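Local coordinates for protein alcohol dehydrogenase (Escherichia coli, PDB 5VM2) that probably oxidises an alcohol group with NAD or NADP as acceptor, as a zinc-containing member of the alcohol dehydrogenase family whose substrate is unknown, at residues S4-Q9 with G123-Y128; M14-A19 with R322-A327; D144-T149 with D310-V315; T316-Y321 with K340-I345. One frame throughout, in Å; residues are numbered along the deposited sequence.

Contact 1 (S4-Q9 with G123-Y128)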
loop_
_atom_site.group_PDB
_atom_site.type_symbol
_atom_site.label_atom_id
_atom_site.label_comp_id
_atom_site.label_asym_id
_atom_site.label_seq_id
_atom_site.Cartn_x
_atom_site.Cartn_y
_atom_site.Cartn_z
ATOM N N SER A 4 15.677 19.295 2.735
ATOM C CA SER A 4 14.438 19.988 2.420
ATOM C C SER A 4 13.299 18.988 2.539
ATOM O O SER A 4 13.516 17.775 2.570
ATOM C CB SER A 4 14.471 20.613 1.019
ATOM O OG SER A 4 14.287 19.632 0.011
ATOM N N LYS A 5 12.077 19.507 2.634
ATOM C CA LYS A 5 10.893 18.661 2.657
ATOM C C LYS A 5 9.807 19.290 1.802
ATOM O O LYS A 5 9.708 20.516 1.699
ATOM C CB LYS A 5 10.328 18.444 4.074
ATOM C CG LYS A 5 11.331 18.454 5.202
ATOM C CD LYS A 5 10.636 18.489 6.566
ATOM C CE LYS A 5 10.042 19.857 6.875
ATOM N NZ LYS A 5 9.565 19.968 8.287
ATOM N N ALA A 6 8.988 18.436 1.201
ATOM C CA ALA A 6 7.771 18.866 0.524
ATOM C C ALA A 6 6.641 18.913 1.545
ATOM O O ALA A 6 6.352 17.911 2.208
ATOM C CB ALA A 6 7.423 17.924 -0.626
ATOM N N ILE A 7 6.003 20.073 1.667
ATOM C CA ILE A 7 4.993 20.318 2.687
ATOM C C ILE A 7 3.675 20.644 2.002
ATOM O O ILE A 7 3.653 21.312 0.962
ATOM C CB ILE A 7 5.426 21.461 3.634
ATOM C CG1 ILE A 7 6.372 20.935 4.709
ATOM C CG2 ILE A 7 4.235 22.151 4.273
ATOM C CD1 ILE A 7 7.548 20.217 4.149
ATOM N N LEU A 8 2.577 20.158 2.578
ATOM C CA LEU A 8 1.237 20.587 2.178
ATOM C C LEU A 8 0.965 21.932 2.842
ATOM O O LEU A 8 0.485 22.012 3.974
ATOM C CB LEU A 8 0.194 19.545 2.563
ATOM C CG LEU A 8 -1.243 19.879 2.156
ATOM C CD1 LEU A 8 -1.452 19.657 0.664
ATOM C CD2 LEU A 8 -2.234 19.063 2.972
ATOM N N GLN A 9 1.296 23.007 2.123
ATOM C CA GLN A 9 1.107 24.354 2.652
ATOM C C GLN A 9 -0.367 24.642 2.915
ATOM O O GLN A 9 -0.718 25.300 3.902
ATOM C CB GLN A 9 1.695 25.365 1.670
ATOM C CG GLN A 9 1.464 26.820 2.011
ATOM C CD GLN A 9 2.185 27.739 1.046
ATOM O OE1 GLN A 9 1.617 28.179 0.047
ATOM N NE2 GLN A 9 3.450 28.022 1.333
ATOM N N GLY A 123 6.806 13.493 6.695
ATOM C CA GLY A 123 6.646 12.953 5.360
ATOM C C GLY A 123 7.913 12.298 4.836
ATOM O O GLY A 123 9.026 12.677 5.191
ATOM N N ALA A 124 7.724 11.292 3.976
ATOM C CA ALA A 124 8.857 10.666 3.308
ATOM C C ALA A 124 9.436 11.553 2.215
ATOM O O ALA A 124 10.577 11.336 1.793
ATOM C CB ALA A 124 8.445 9.315 2.724
ATOM N N LEU A 125 8.675 12.544 1.749
ATOM C CA LEU A 125 9.141 13.490 0.735
ATOM C C LEU A 125 10.129 14.457 1.382
ATOM O O LEU A 125 9.792 15.569 1.798
ATOM C CB LEU A 125 7.964 14.223 0.103
ATOM C CG LEU A 125 7.054 13.329 -0.743
ATOM C CD1 LEU A 125 5.762 14.047 -1.104
ATOM C CD2 LEU A 125 7.784 12.874 -1.995
ATOM N N THR A 126 11.375 14.004 1.476
ATOM C CA THR A 126 12.476 14.786 2.021
ATOM C C THR A 126 13.763 14.113 1.573
ATOM O O THR A 126 13.756 12.953 1.155
ATOM C CB THR A 126 12.406 14.884 3.552
ATOM O OG1 THR A 126 13.510 15.657 4.049
ATOM C CG2 THR A 126 12.437 13.500 4.175
ATOM N N HIS A 127 14.868 14.857 1.640
ATOM C CA HIS A 127 16.142 14.276 1.231
ATOM C C HIS A 127 16.702 13.335 2.289
ATOM O O HIS A 127 17.349 12.340 1.944
ATOM C CB HIS A 127 17.160 15.374 0.914
ATOM C CG HIS A 127 16.901 16.083 -0.379
ATOM N ND1 HIS A 127 17.084 15.483 -1.606
ATOM C CD2 HIS A 127 16.478 17.344 -0.636
ATOM C CE1 HIS A 127 16.779 16.341 -2.564
ATOM N NE2 HIS A 127 16.409 17.477 -2.002
ATOM N N TYR A 128 16.452 13.618 3.566
ATOM C CA TYR A 128 17.031 12.864 4.669
ATOM C C TYR A 128 15.974 12.628 5.734
ATOM O O TYR A 128 15.242 13.551 6.104
ATOM C CB TYR A 128 18.224 13.607 5.290
ATOM C CG TYR A 128 19.409 13.763 4.366
ATOM C CD1 TYR A 128 20.379 12.773 4.281
ATOM C CD2 TYR A 128 19.554 14.892 3.572
ATOM C CE1 TYR A 128 21.467 12.907 3.431
ATOM C CE2 TYR A 128 20.638 15.035 2.717
ATOM C CZ TYR A 128 21.590 14.039 2.653
ATOM O OH TYR A 128 22.670 14.169 1.808
HETATM O O HOH W 1 7.327 15.921 3.501
#
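Thr-126 and Lys-5 lie side by side, pointing the same way, with Lys-5 CG 3.7 Å from Thr-126 OG1. The hydroxyl of Thr-126 stands anti to its own backbone N (chi1 180°), which brings OG1 to 2.6 Å from the carbonyl oxygen Ser-4 O. It donates there from a position tilted 33° out of the carbonyl plane. His-127 N adds a weak bond to the same oxygen. One step along, Ala-6 N donates to Leu-125 O at 3.0 Å, nearly straight, and these bonds frame a single backbone bridge between Lys-5 and Thr-126, whose chains run in nearly opposite directions. The methyl of Ala-6 meets Leu-125 CB at 3.8 Å. At the other end Ser-4 OG comes to the edge of the His-127 ring, near its plane, 3.2 Å from CD2; it shares a hydrogen bond with Tyr-321 OH, and the Tyr-321 ring packs edge-to-face with His-127. Lys-5 turns its ammonium group off to a salt bridge with Glu-60. Water 1 donates to both Ala-6 O and Leu-125 O. The contact joins the N-terminal hairpin to the loop that leads into strand 128-132 of the GroES-like part of the fold. Ser-4 O thus collects a hydroxyl and a weaker amide donor, so the threonine side chain supplements the pairing where the buried backbones share a single bridge.

Contact 2 (M14-A19 with R322-A327)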
loop_
_atom_site.group_PDB
_atom_site.type_symbol
_atom_site.label_atom_id
_atom_site.label_comp_id
_atom_site.label_asym_id
_atom_site.label_seq_id
_atom_site.Cartn_x
_atom_site.Cartn_y
_atom_site.Cartn_z
ATOM N N MET A 14 1.380 22.124 -2.647
ATOM C CA MET A 14 2.666 21.689 -2.123
ATOM C C MET A 14 3.734 22.729 -2.428
ATOM O O MET A 14 3.692 23.396 -3.468
ATOM C CB MET A 14 3.090 20.359 -2.751
ATOM C CG MET A 14 2.042 19.265 -2.703
ATOM S SD MET A 14 1.824 18.638 -1.031
ATOM C CE MET A 14 3.447 17.952 -0.715
ATOM N N LYS A 15 4.698 22.866 -1.514
ATOM C CA LYS A 15 5.993 23.426 -1.883
ATOM C C LYS A 15 7.085 22.794 -1.036
ATOM O O LYS A 15 6.826 22.128 -0.030
ATOM C CB LYS A 15 6.062 24.956 -1.757
ATOM C CG LYS A 15 4.784 25.666 -2.116
ATOM C CD LYS A 15 5.062 26.893 -2.941
ATOM C CE LYS A 15 3.819 27.751 -3.075
ATOM N NZ LYS A 15 3.664 28.616 -1.880
ATOM N N ILE A 16 8.319 23.056 -1.454
ATOM C CA ILE A 16 9.518 22.493 -0.851
ATOM C C ILE A 16 10.191 23.597 -0.047
ATOM O O ILE A 16 10.579 24.634 -0.602
ATOM C CB ILE A 16 10.466 21.922 -1.919
ATOM C CG1 ILE A 16 9.750 20.840 -2.735
ATOM C CG2 ILE A 16 11.745 21.390 -1.286
ATOM C CD1 ILE A 16 10.533 20.362 -3.933
ATOM N N ILE A 17 10.323 23.383 1.260
ATOM C CA ILE A 17 10.955 24.352 2.141
ATOM C C ILE A 17 12.215 23.731 2.723
ATOM O O ILE A 17 12.411 22.514 2.695
ATOM C CB ILE A 17 10.009 24.822 3.263
ATOM C CG1 ILE A 17 9.527 23.626 4.091
ATOM C CG2 ILE A 17 8.831 25.587 2.679
ATOM C CD1 ILE A 17 8.510 23.992 5.153
ATOM N N SER A 18 13.077 24.588 3.260
ATOM C CA SER A 18 14.300 24.100 3.872
ATOM C C SER A 18 13.985 23.300 5.134
ATOM O O SER A 18 12.944 23.469 5.776
ATOM C CB SER A 18 15.241 25.259 4.203
ATOM O OG SER A 18 16.580 24.804 4.309
ATOM N N ALA A 19 14.906 22.406 5.476
ATOM C CA ALA A 19 14.780 21.593 6.674
ATOM C C ALA A 19 16.169 21.193 7.132
ATOM O O ALA A 19 17.105 21.121 6.332
ATOM C CB ALA A 19 13.927 20.346 6.433
ATOM N N ARG A 322 11.513 17.963 -7.421
ATOM C CA ARG A 322 11.148 19.376 -7.484
ATOM C C ARG A 322 9.849 19.597 -8.252
ATOM O O ARG A 322 9.179 20.614 -8.040
ATOM C CB ARG A 322 12.282 20.196 -8.114
ATOM C CG ARG A 322 11.932 21.669 -8.354
ATOM C CD ARG A 322 13.082 22.435 -9.004
ATOM N NE ARG A 322 12.609 23.384 -10.013
ATOM C CZ ARG A 322 13.376 24.300 -10.599
ATOM N NH1 ARG A 322 14.657 24.401 -10.273
ATOM N NH2 ARG A 322 12.862 25.121 -11.504
ATOM N N ASP A 323 9.380 18.616 -9.027
ATOM C CA ASP A 323 8.083 18.681 -9.689
ATOM C C ASP A 323 6.966 18.064 -8.856
ATOM O O ASP A 323 6.001 17.533 -9.423
ATOM C CB ASP A 323 8.159 17.993 -11.054
ATOM C CG ASP A 323 9.178 18.637 -11.975
ATOM O OD1 ASP A 323 9.228 19.883 -12.033
ATOM O OD2 ASP A 323 9.932 17.894 -12.637
ATOM N N VAL A 324 7.063 18.133 -7.525
ATOM C CA VAL A 324 6.114 17.371 -6.712
ATOM C C VAL A 324 4.696 17.905 -6.877
ATOM O O VAL A 324 3.724 17.141 -6.843
ATOM C CB VAL A 324 6.555 17.371 -5.235
ATOM C CG1 VAL A 324 6.719 18.793 -4.716
ATOM C CG2 VAL A 324 5.560 16.601 -4.375
ATOM N N GLN A 325 4.527 19.194 -7.180
ATOM C CA GLN A 325 3.187 19.753 -7.343
ATOM C C GLN A 325 2.446 19.086 -8.494
ATOM O O GLN A 325 1.307 18.631 -8.333
ATOM C CB GLN A 325 3.280 21.264 -7.566
ATOM C CG GLN A 325 1.937 21.990 -7.681
ATOM C CD GLN A 325 1.000 21.731 -6.513
ATOM O OE1 GLN A 325 1.442 21.493 -5.390
ATOM N NE2 GLN A 325 -0.298 21.768 -6.773
ATOM N N GLN A 326 3.076 19.037 -9.671
ATOM C CA GLN A 326 2.476 18.354 -10.811
ATOM C C GLN A 326 2.211 16.890 -10.494
ATOM O O GLN A 326 1.160 16.348 -10.861
ATOM C CB GLN A 326 3.384 18.486 -12.033
ATOM C CG GLN A 326 3.241 17.357 -13.039
ATOM C CD GLN A 326 4.005 17.620 -14.317
ATOM O OE1 GLN A 326 4.959 18.400 -14.336
ATOM N NE2 GLN A 326 3.588 16.973 -15.399
ATOM N N ALA A 327 3.148 16.238 -9.797
ATOM C CA ALA A 327 2.968 14.844 -9.403
ATOM C C ALA A 327 1.642 14.631 -8.687
ATOM O O ALA A 327 0.940 13.644 -8.942
ATOM C CB ALA A 327 4.130 14.395 -8.513
#
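Met-14 crosses the side chain of Gln-325 obliquely, its CB lying 3.3 Å from the amide oxygen OE1. That oxygen is held by the backbone: Met-14 N donates to Gln-325 OE1 at 2.8 Å, nearly straight, and approaches 25° out of the plane of the amide. The glutamine reaches the strand because a chi1 of -177° swings CG away from its own amide and the chain then bends at chi2 (54°). Its other amide atom, NE2, donates to Gly-12 O and to Glu-329, so both ends of the group are engaged and its rotation is fixed. Two residues further along the strand, Ile-16 also points at the helix start. Its CD1 tip rests 3.7 Å from Arg-322 CA, and its CG1 lies 4.2 Å from Val-324 CG1, while the guanidinium of Arg-322 leads away. Val-324 meets both strand residues, with the same CG1 methyl 4.4 Å from Met-14 CB. Beyond the pair, Phe-46 of helix 41-48 touches both Met-14 and Gln-325, and Ile-343 lies against Val-324. The alternating residues Met-14 and Ile-16 therefore form one face of strand 13-19, laid over the first turn of helix 324-333. This is a beta-hairpin packed on the crossover helix of a beta-alpha-beta unit, with a glutamine side chain capturing a strand amide.

Contact 3 (D144-T149 with D310-V315)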
loop_
_atom_site.group_PDB
_atom_site.type_symbol
_atom_site.label_atom_id
_atom_site.label_comp_id
_atom_site.label_asym_id
_atom_site.label_seq_id
_atom_site.Cartn_x
_atom_site.Cartn_y
_atom_site.Cartn_z
ATOM N N ASP A 144 16.357 -2.658 -6.655
ATOM C CA ASP A 144 16.753 -1.260 -6.572
ATOM C C ASP A 144 15.840 -0.517 -5.598
ATOM O O ASP A 144 14.865 -1.062 -5.070
ATOM C CB ASP A 144 16.758 -0.613 -7.959
ATOM C CG ASP A 144 15.419 -0.709 -8.668
ATOM O OD1 ASP A 144 14.405 -0.240 -8.108
ATOM O OD2 ASP A 144 15.386 -1.237 -9.799
ATOM N N THR A 145 16.159 0.755 -5.357
ATOM C CA THR A 145 15.430 1.501 -4.341
ATOM C C THR A 145 14.023 1.877 -4.789
ATOM O O THR A 145 13.172 2.147 -3.934
ATOM C CB THR A 145 16.213 2.751 -3.938
ATOM O OG1 THR A 145 16.644 3.444 -5.113
ATOM C CG2 THR A 145 17.428 2.362 -3.107
ATOM N N MET A 146 13.752 1.902 -6.096
ATOM C CA MET A 146 12.371 2.092 -6.529
ATOM C C MET A 146 11.529 0.858 -6.232
ATOM O O MET A 146 10.372 0.980 -5.816
ATOM C CB MET A 146 12.300 2.428 -8.016
ATOM C CG MET A 146 10.892 2.799 -8.444
ATOM S SD MET A 146 10.708 3.030 -10.210
ATOM C CE MET A 146 10.868 1.340 -10.789
ATOM N N GLU A 147 12.084 -0.337 -6.457
ATOM C CA GLU A 147 11.390 -1.553 -6.044
ATOM C C GLU A 147 11.241 -1.608 -4.529
ATOM O O GLU A 147 10.191 -2.011 -4.017
ATOM C CB GLU A 147 12.137 -2.789 -6.546
ATOM C CG GLU A 147 12.036 -3.033 -8.045
ATOM C CD GLU A 147 12.900 -4.200 -8.501
ATOM O OE1 GLU A 147 12.344 -5.259 -8.867
ATOM O OE2 GLU A 147 14.138 -4.056 -8.493
ATOM N N GLY A 148 12.286 -1.211 -3.797
ATOM C CA GLY A 148 12.186 -1.174 -2.346
ATOM C C GLY A 148 11.070 -0.269 -1.864
ATOM O O GLY A 148 10.414 -0.552 -0.859
ATOM N N THR A 149 10.839 0.831 -2.579
ATOM C CA THR A 149 9.732 1.717 -2.246
ATOM C C THR A 149 8.394 1.006 -2.402
ATOM O O THR A 149 7.487 1.179 -1.578
ATOM C CB THR A 149 9.788 2.960 -3.134
ATOM O OG1 THR A 149 11.035 3.633 -2.924
ATOM C CG2 THR A 149 8.646 3.904 -2.814
ATOM N N ASP A 310 6.100 -8.905 -9.313
ATOM C CA ASP A 310 6.625 -7.860 -10.205
ATOM C C ASP A 310 6.021 -6.516 -9.805
ATOM O O ASP A 310 4.850 -6.244 -10.083
ATOM C CB ASP A 310 6.317 -8.203 -11.662
ATOM C CG ASP A 310 6.876 -7.179 -12.666
ATOM O OD1 ASP A 310 7.373 -6.103 -12.267
ATOM O OD2 ASP A 310 6.804 -7.458 -13.882
ATOM N N VAL A 311 6.829 -5.664 -9.167
ATOM C CA VAL A 311 6.397 -4.307 -8.838
ATOM C C VAL A 311 6.953 -3.260 -9.804
ATOM O O VAL A 311 6.365 -2.173 -9.922
ATOM C CB VAL A 311 6.767 -3.932 -7.384
ATOM C CG1 VAL A 311 6.000 -4.796 -6.401
ATOM C CG2 VAL A 311 8.271 -4.047 -7.145
ATOM N N LYS A 312 8.055 -3.556 -10.501
ATOM C CA LYS A 312 8.640 -2.592 -11.425
ATOM C C LYS A 312 7.711 -2.323 -12.602
ATOM O O LYS A 312 7.578 -1.177 -13.046
ATOM C CB LYS A 312 9.996 -3.101 -11.915
ATOM C CG LYS A 312 10.577 -2.332 -13.090
ATOM C CD LYS A 312 11.987 -2.809 -13.415
ATOM C CE LYS A 312 12.875 -2.795 -12.178
ATOM N NZ LYS A 312 12.963 -1.438 -11.567
ATOM N N SER A 313 7.056 -3.368 -13.114
ATOM C CA SER A 313 6.145 -3.203 -14.238
ATOM C C SER A 313 4.929 -2.357 -13.889
ATOM O O SER A 313 4.224 -1.907 -14.796
ATOM C CB SER A 313 5.687 -4.569 -14.748
ATOM O OG SER A 313 6.751 -5.271 -15.368
ATOM N N MET A 314 4.653 -2.134 -12.605
ATOM C CA MET A 314 3.469 -1.366 -12.245
ATOM C C MET A 314 3.702 0.137 -12.316
ATOM O O MET A 314 2.734 0.891 -12.470
ATOM C CB MET A 314 2.996 -1.771 -10.849
ATOM C CG MET A 314 2.689 -3.256 -10.749
ATOM S SD MET A 314 2.174 -3.766 -9.102
ATOM C CE MET A 314 0.846 -2.592 -8.805
ATOM N N VAL A 315 4.955 0.583 -12.246
ATOM C CA VAL A 315 5.262 2.012 -12.253
ATOM C C VAL A 315 4.975 2.563 -13.644
ATOM O O VAL A 315 5.656 2.221 -14.615
ATOM C CB VAL A 315 6.711 2.279 -11.839
ATOM C CG1 VAL A 315 6.993 3.775 -11.843
ATOM C CG2 VAL A 315 6.972 1.701 -10.464
HETATM O O HOH W 2 9.788 -5.845 -9.676
#
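A capping box opens helix 145-163, and the loop before strand 315-320 sends a lysine to its capping aspartate. Asp-144 is the N-cap: its OD1 accepts from Glu-147 N at 2.8 Å, and Glu-147 OE2 in return accepts from Asp-144 N at 3.2 Å, on the anti side of the carboxylate. The aspartate's second oxygen faces the loop. Lys-312 NZ forms a salt bridge with Asp-144 OD2 at 3.0 Å, using the syn lone pair of that oxygen, and the two side chains cross at about a right angle. Bends at chi3 (-52°) and chi4 (-58°) fold the lysine chain back so that the ammonium arrives here. Its CE lies 3.9 Å from Glu-147 CD, and the nearby Glu-147 carboxylate, though beyond salt-bridge range, would add to the negative field round the ammonium. The loop itself is shaped by an Asx motif in which Asp-310 OD1 accepts from Ser-313 N, while Ser-313 OG donates to Asp-310 OD2. This loop lies between the GroES-like side, where helix 145-163 sits against Tyr-35, and the Rossmann-fold domain, probably nucleotide-binding, whose helix 179-190 packs on Val-311 and Met-314. Water 2 donates to Glu-147 OE1 and accepts from Lys-312 N, linking the two segments once more. Next to the charged groups, Glu-147 CG meets Val-311 CG2 at 4.0 Å. The thioether end of Met-146 rests on Val-315, its CE 3.9 Å from Val-315 CG2, and Met-146 CE also lies 3.6 Å from Lys-312 NZ.

Contact 4 (T316-Y321 with K340-I345)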
loop_
_atom_site.group_PDB
_atom_site.type_symbol
_atom_site.label_atom_id
_atom_site.label_comp_id
_atom_site.label_asym_id
_atom_site.label_seq_id
_atom_site.Cartn_x
_atom_site.Cartn_y
_atom_site.Cartn_z
ATOM N N THR A 316 3.967 3.427 -13.742
ATOM C CA THR A 316 3.611 4.047 -15.009
ATOM C C THR A 316 4.110 5.480 -15.137
ATOM O O THR A 316 4.150 6.008 -16.254
ATOM C CB THR A 316 2.089 4.019 -15.196
ATOM O OG1 THR A 316 1.457 4.567 -14.034
ATOM C CG2 THR A 316 1.608 2.586 -15.389
ATOM N N HIS A 317 4.494 6.118 -14.031
ATOM C CA HIS A 317 4.938 7.507 -14.056
ATOM C C HIS A 317 5.983 7.727 -12.972
ATOM O O HIS A 317 5.797 7.300 -11.830
ATOM C CB HIS A 317 3.764 8.470 -13.847
ATOM C CG HIS A 317 2.686 8.348 -14.876
ATOM N ND1 HIS A 317 1.648 7.448 -14.763
ATOM C CD2 HIS A 317 2.482 9.015 -16.037
ATOM C CE1 HIS A 317 0.853 7.563 -15.812
ATOM N NE2 HIS A 317 1.335 8.507 -16.599
ATOM N N ILE A 318 7.074 8.396 -13.335
ATOM C CA ILE A 318 8.115 8.794 -12.396
ATOM C C ILE A 318 8.259 10.305 -12.481
ATOM O O ILE A 318 8.506 10.849 -13.563
ATOM C CB ILE A 318 9.453 8.100 -12.694
ATOM C CG1 ILE A 318 9.313 6.585 -12.542
ATOM C CG2 ILE A 318 10.546 8.632 -11.776
ATOM C CD1 ILE A 318 10.526 5.812 -13.010
ATOM N N TYR A 319 8.105 10.981 -11.346
ATOM C CA TYR A 319 8.193 12.428 -11.229
ATOM C C TYR A 319 9.481 12.821 -10.520
ATOM O O TYR A 319 9.935 12.128 -9.603
ATOM C CB TYR A 319 6.995 12.997 -10.461
ATOM C CG TYR A 319 5.648 12.643 -11.045
ATOM C CD1 TYR A 319 4.974 11.497 -10.645
ATOM C CD2 TYR A 319 5.056 13.449 -12.010
ATOM C CE1 TYR A 319 3.745 11.168 -11.181
ATOM C CE2 TYR A 319 3.827 13.126 -12.553
ATOM C CZ TYR A 319 3.177 11.985 -12.136
ATOM O OH TYR A 319 1.954 11.659 -12.673
ATOM N N ASP A 320 10.116 13.902 -10.958
ATOM C CA ASP A 320 11.212 14.473 -10.192
ATOM C C ASP A 320 10.673 15.134 -8.927
ATOM O O ASP A 320 9.535 15.610 -8.881
ATOM C CB ASP A 320 11.990 15.488 -11.032
ATOM C CG ASP A 320 12.989 14.828 -11.969
ATOM O OD1 ASP A 320 13.465 13.719 -11.645
ATOM O OD2 ASP A 320 13.300 15.416 -13.028
ATOM N N TYR A 321 11.513 15.157 -7.892
ATOM C CA TYR A 321 11.100 15.689 -6.595
ATOM C C TYR A 321 10.733 17.171 -6.681
ATOM O O TYR A 321 9.735 17.604 -6.092
ATOM C CB TYR A 321 12.217 15.446 -5.579
ATOM C CG TYR A 321 12.094 16.177 -4.261
ATOM C CD1 TYR A 321 11.096 15.858 -3.349
ATOM C CD2 TYR A 321 13.007 17.165 -3.917
ATOM C CE1 TYR A 321 11.002 16.521 -2.135
ATOM C CE2 TYR A 321 12.924 17.829 -2.713
ATOM C CZ TYR A 321 11.922 17.508 -1.824
ATOM O OH TYR A 321 11.852 18.181 -0.628
ATOM N N LYS A 340 0.703 3.187 -10.926
ATOM C CA LYS A 340 1.492 3.590 -9.768
ATOM C C LYS A 340 2.459 4.681 -10.196
ATOM O O LYS A 340 3.243 4.488 -11.131
ATOM C CB LYS A 340 2.255 2.404 -9.172
ATOM C CG LYS A 340 2.950 2.720 -7.852
ATOM C CD LYS A 340 1.959 3.178 -6.796
ATOM C CE LYS A 340 2.532 3.016 -5.400
ATOM N NZ LYS A 340 1.721 3.731 -4.377
ATOM N N GLY A 341 2.397 5.821 -9.524
ATOM C CA GLY A 341 3.364 6.880 -9.713
ATOM C C GLY A 341 4.337 6.907 -8.550
ATOM O O GLY A 341 3.986 6.571 -7.421
ATOM N N VAL A 342 5.579 7.289 -8.843
ATOM C CA VAL A 342 6.597 7.468 -7.819
ATOM C C VAL A 342 7.286 8.802 -8.056
ATOM O O VAL A 342 7.237 9.369 -9.150
ATOM C CB VAL A 342 7.638 6.324 -7.794
ATOM C CG1 VAL A 342 6.949 4.968 -7.671
ATOM C CG2 VAL A 342 8.518 6.374 -9.027
ATOM N N ILE A 343 7.926 9.302 -7.006
ATOM C CA ILE A 343 8.668 10.552 -7.053
ATOM C C ILE A 343 10.133 10.231 -6.804
ATOM O O ILE A 343 10.476 9.604 -5.792
ATOM C CB ILE A 343 8.138 11.573 -6.035
ATOM C CG1 ILE A 343 6.703 11.969 -6.390
ATOM C CG2 ILE A 343 9.032 12.798 -6.006
ATOM C CD1 ILE A 343 5.951 12.635 -5.272
ATOM N N LYS A 344 10.991 10.637 -7.736
ATOM C CA LYS A 344 12.425 10.409 -7.651
ATOM C C LYS A 344 13.070 11.575 -6.912
ATOM O O LYS A 344 12.925 12.732 -7.319
ATOM C CB LYS A 344 13.029 10.256 -9.046
ATOM C CG LYS A 344 14.508 9.912 -9.049
ATOM C CD LYS A 344 15.048 9.834 -10.467
ATOM C CE LYS A 344 16.178 8.824 -10.572
ATOM N NZ LYS A 344 17.181 8.981 -9.485
ATOM N N ILE A 345 13.770 11.282 -5.818
ATOM C CA ILE A 345 14.449 12.323 -5.059
ATOM C C ILE A 345 15.953 12.206 -5.261
ATOM O O ILE A 345 16.641 11.487 -4.528
ATOM C CB ILE A 345 14.086 12.267 -3.565
ATOM C CG1 ILE A 345 12.575 12.371 -3.382
ATOM C CG2 ILE A 345 14.780 13.390 -2.811
ATOM C CD1 ILE A 345 12.123 12.096 -1.976
HETATM O O HOH W 3 14.774 14.041 -9.189
#
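Ile-318 and Val-342 lie side by side on one face of a parallel strand pair, pointing the same way, with Ile-318 CG1 3.6 Å from Val-342 CG2. The isoleucine's other branch, CG2, crosses toward Lys-344 CB, and Met-146 and Tyr-35 pack against this face. On the opposite face Tyr-319 CB lies 4.2 Å from Ile-343 CG1, beneath helix 324-333, whose Ala-327 touches both residues. The Tyr-319 ring turns its edge to the strand, CD1 3.4 Å from Val-342 O and near the ring plane, while its hydroxyl bonds to Glu-330. At the C-terminal end, with chi1 168° the Tyr-321 ring leaves on the side opposite its amide N, which lays one ring face under Ile-345 CG2, offset toward the rim; Tyr-321 CB and Ile-343 CG2 also touch. Between the two faces runs the backbone ladder: Val-342 N to His-317 O, Tyr-319 N to Val-342 O at 2.9 Å, and Lys-344 N to Tyr-319 O at 2.6 Å, the last nearly along the C=O axis. At the N-terminal edge Thr-316 N donates to Lys-340 O at 2.9 Å, and Thr-316 OG1 shares a hydrogen bond with His-317 ND1. Water 3 donates to Asp-320 OD1 and Lys-344 O at the other end. The pair forms the two strands of a beta-alpha-beta unit. Lys-340 extends its ammonium to a salt bridge with the magnesium ligand Glu-66 and hydrogen bonds with Ile-38 O and the modified residue at position 39, consistent with a positive charge close to the metal, about 5 Å from its side chain.

Overall arrangement
From the N terminus, the hairpin of strands 3-10 and 13-19 enters both contact 1 and contact 2. Contact 1 closes a loop with residues 123-128 and crosses contact 2, whose far longer loop runs to helix 324-333. Contact 3 lies within that span and comes after contact 1 has closed, joining helix 145-163 to the loop at 310-315. Contact 4 follows at once and crosses contact 2, because helix 324-333 connects its two strands. Contacts 1, 2 and 4 touch one another round Tyr-321, and contact 3 meets contact 4 through Met-146 and Val-315. Together they gather the chain's two ends onto the GroES-like part and join it to the Rossmann side.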